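Local coordinates for protein Aureochrome1 (Vaucheria frigida, PDB 3UE6) that senses blue light through a PAS/LOV domain that binds flavin mononucleotide, captured here in its dark state, at residues T109-L114 with N159-E164. Residues are numbered along the deposited sequence; the frame is centred on the assembly and turned at random.
Sequences TSVCLL and NEQNIE
Q161, in the last turn of helix 151-161, reaches V111 and C112 on strand 109-116, and it carries the whole contact from its side: about 76 of the 122 Å² buried between 109-114 and 159-164 belong to it. The backbones stay apart, with CA of V111 and CA of Q161 7.7 Å from each other, so the side chain has to bridge the gap. It does so by running straight out, with CG anti to the carbonyl carbon (chi1 -77°) and the chain extended past CG (chi2 167°). Its carboxamide ends against the backbone of C112, where CD of Q161 lies 3.5 Å from N of C112. Which way round that amide sits is uncertain; turned over from the model, it may hydrogen-bond to the C112 backbone. The apolar side of the contact is V111, whose side chain crosses that of Q161 at about a right angle, CG1 of V111 standing 3.9 Å from CD of Q161. This is the outer edge of an antiparallel PAS sheet: V111 and L113 pair through their backbones with F127 and N125 on the neighbouring strand. The C-terminal helix, probably the counterpart of the Jα helix of other LOV domains, covers the side of the strand to which C112 points, A154 and L157 touching its side chain, while L113, on the other side, touches the flavin. Were an alanine to replace Q161, the C112 backbone would probably lose the polar group that faces it, and V111 CG1 a neighbour. Past Q161 the chain keeps turning, I163 N donating to E160 O at 2.9 Å. E164 then forms a salt bridge through OE2 with K98 of helix 93-105, the same lysine that packs against V111.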
ATOM      1  N   THR A 109      11.742  -9.317   2.689  1.00 77.50           N
ATOM      2  CA  THR A 109      12.023 -10.079   3.900  1.00 81.20           C
ATOM      3  C   THR A 109      11.406  -9.438   5.131  1.00 78.51           C
ATOM      4  O   THR A 109      10.871  -8.329   5.077  1.00 77.40           O
ATOM      5  CB  THR A 109      13.525 -10.244   4.164  1.00 85.56           C
ATOM      6  OG1 THR A 109      14.154  -8.959   4.201  1.00 76.26           O
ATOM      7  CG2 THR A 109      14.177 -11.104   3.083  1.00 98.83           C
ATOM      8  N   SER A 110      11.487 -10.156   6.243  1.00 78.19           N
ATOM      9  CA  SER A 110      11.055  -9.638   7.526  1.00 70.11           C
ATOM     10  C   SER A 110      12.144  -9.877   8.561  1.00 70.52           C
ATOM     11  O   SER A 110      12.836 -10.898   8.530  1.00 68.60           O
ATOM     12  CB  SER A 110       9.742 -10.285   7.957  1.00 67.01           C
ATOM     13  OG  SER A 110       9.826 -11.695   7.917  1.00 70.88           O
ATOM     14  N   VAL A 111      12.303  -8.916   9.461  1.00 71.45           N
ATOM     15  CA  VAL A 111      13.314  -9.009  10.502  1.00 70.96           C
ATOM     16  C   VAL A 111      12.749  -8.546  11.834  1.00 70.77           C
ATOM     17  O   VAL A 111      11.883  -7.672  11.877  1.00 74.46           O
ATOM     18  CB  VAL A 111      14.548  -8.154  10.167  1.00 70.27           C
ATOM     19  CG1 VAL A 111      15.674  -8.469  11.132  1.00 65.48           C
ATOM     20  CG2 VAL A 111      14.990  -8.403   8.744  1.00 75.31           C
ATOM     21  N   CYS A 112      13.240  -9.137  12.917  1.00 63.32           N
ATOM     22  CA  CYS A 112      12.870  -8.708  14.254  1.00 69.79           C
ATOM     23  C   CYS A 112      14.050  -7.996  14.920  1.00 74.40           C
ATOM     24  O   CYS A 112      15.092  -8.603  15.176  1.00 73.43           O
ATOM     25  CB  CYS A 112      12.410  -9.903  15.092  1.00 70.77           C
ATOM     26  SG  CYS A 112      11.778  -9.459  16.727  1.00 77.13           S
ATOM     27  N   LEU A 113      13.881  -6.703  15.184  1.00 69.10           N
ATOM     28  CA  LEU A 113      14.926  -5.900  15.816  1.00 67.51           C
ATOM     29  C   LEU A 113      14.368  -4.922  16.852  1.00 69.29           C
ATOM     30  O   LEU A 113      13.179  -4.590  16.835  1.00 61.66           O
ATOM     31  CB  LEU A 113      15.761  -5.146  14.771  1.00 61.70           C
ATOM     32  CG  LEU A 113      15.110  -4.474  13.556  1.00 63.61           C
ATOM     33  CD1 LEU A 113      13.741  -3.883  13.855  1.00 65.89           C
ATOM     34  CD2 LEU A 113      16.040  -3.410  12.991  1.00 45.94           C
ATOM     35  N   LEU A 114      15.239  -4.465  17.749  1.00 64.61           N
ATOM     36  CA  LEU A 114      14.874  -3.459  18.737  1.00 65.40           C
ATOM     37  C   LEU A 114      14.730  -2.087  18.086  1.00 65.53           C
ATOM     38  O   LEU A 114      15.672  -1.577  17.476  1.00 57.30           O
ATOM     39  CB  LEU A 114      15.940  -3.383  19.828  1.00 62.98           C
ATOM     40  CG  LEU A 114      15.508  -2.682  21.115  1.00 62.86           C
ATOM     41  CD1 LEU A 114      14.381  -3.464  21.759  1.00 53.27           C
ATOM     42  CD2 LEU A 114      16.688  -2.536  22.071  1.00 61.45           C
ATOM     43  N   ASN A 159      16.483 -16.098  17.509  1.00 67.66           N
ATOM     44  CA  ASN A 159      17.244 -17.339  17.448  1.00 80.09           C
ATOM     45  C   ASN A 159      17.154 -18.005  16.081  1.00 86.82           C
ATOM     46  O   ASN A 159      18.071 -18.714  15.669  1.00 94.02           O
ATOM     47  CB  ASN A 159      16.814 -18.308  18.552  1.00 91.04           C
ATOM     48  CG  ASN A 159      17.343 -17.907  19.916  1.00103.99           C
ATOM     49  OD1 ASN A 159      16.688 -18.120  20.938  1.00115.82           O
ATOM     50  ND2 ASN A 159      18.531 -17.314  19.939  1.00101.82           N
ATOM     51  N   GLU A 160      16.052 -17.769  15.376  1.00 82.51           N
ATOM     52  CA  GLU A 160      15.904 -18.282  14.020  1.00 83.70           C
ATOM     53  C   GLU A 160      16.745 -17.465  13.051  1.00 80.94           C
ATOM     54  O   GLU A 160      17.495 -18.018  12.246  1.00 85.70           O
ATOM     55  CB  GLU A 160      14.435 -18.291  13.584  1.00 86.30           C
ATOM     56  CG  GLU A 160      13.716 -19.598  13.883  1.00 89.38           C
ATOM     57  CD  GLU A 160      14.318 -20.773  13.134  1.00 95.49           C
ATOM     58  OE1 GLU A 160      14.498 -20.666  11.903  1.00 99.73           O
ATOM     59  OE2 GLU A 160      14.618 -21.801  13.776  1.00 93.88           O
ATOM     60  N   GLN A 161      16.620 -16.146  13.144  1.00 76.35           N
ATOM     61  CA  GLN A 161      17.410 -15.237  12.321  1.00 73.52           C
ATOM     62  C   GLN A 161      18.904 -15.497  12.458  1.00 76.88           C
ATOM     63  O   GLN A 161      19.665 -15.290  11.517  1.00 82.56           O
ATOM     64  CB  GLN A 161      17.104 -13.782  12.683  1.00 66.27           C
ATOM     65  CG  GLN A 161      15.795 -13.262  12.134  1.00 76.07           C
ATOM     66  CD  GLN A 161      15.373 -11.948  12.761  1.00 77.70           C
ATOM     67  OE1 GLN A 161      16.195 -11.206  13.300  1.00 75.25           O
ATOM     68  NE2 GLN A 161      14.078 -11.660  12.705  1.00 81.54           N
ATOM     69  N   ASN A 162      19.318 -15.956  13.634  1.00 75.80           N
ATOM     70  CA  ASN A 162      20.735 -16.183  13.904  1.00 85.34           C
ATOM     71  C   ASN A 162      21.248 -17.515  13.364  1.00 96.59           C
ATOM     72  O   ASN A 162      22.432 -17.826  13.495  1.00105.60           O
ATOM     73  CB  ASN A 162      21.031 -16.060  15.400  1.00 89.01           C
ATOM     74  CG  ASN A 162      20.867 -14.638  15.909  1.00 91.02           C
ATOM     75  OD1 ASN A 162      20.534 -13.725  15.147  1.00 89.95           O
ATOM     76  ND2 ASN A 162      21.093 -14.443  17.202  1.00 91.71           N
ATOM     77  N   ILE A 163      20.362 -18.299  12.753  1.00 97.38           N
ATOM     78  CA  ILE A 163      20.755 -19.581  12.167  1.00 99.92           C
ATOM     79  C   ILE A 163      21.724 -19.362  11.013  1.00104.25           C
ATOM     80  O   ILE A 163      22.584 -20.200  10.741  1.00109.26           O
ATOM     81  CB  ILE A 163      19.531 -20.402  11.709  1.00102.44           C
ATOM     82  CG1 ILE A 163      19.297 -21.576  12.664  1.00106.46           C
ATOM     83  CG2 ILE A 163      19.709 -20.909  10.280  1.00106.68           C
ATOM     84  CD1 ILE A 163      19.249 -21.170  14.121  1.00107.74           C
ATOM     85  N   GLU A 164      21.580 -18.219  10.348  1.00106.47           N
ATOM     86  CA  GLU A 164      22.452 -17.843   9.238  1.00116.75           C
ATOM     87  C   GLU A 164      23.935 -17.897   9.596  1.00118.16           C
ATOM     88  O   GLU A 164      24.776 -18.205   8.753  1.00118.10           O
ATOM     89  CB  GLU A 164      22.132 -16.424   8.761  1.00119.24           C
ATOM     90  CG  GLU A 164      20.948 -16.300   7.815  1.00122.03           C
ATOM     91  CD  GLU A 164      20.936 -14.967   7.086  1.00122.14           C
ATOM     92  OE1 GLU A 164      21.952 -14.634   6.441  1.00120.41           O
ATOM     93  OE2 GLU A 164      19.917 -14.248   7.167  1.00119.12           O
TER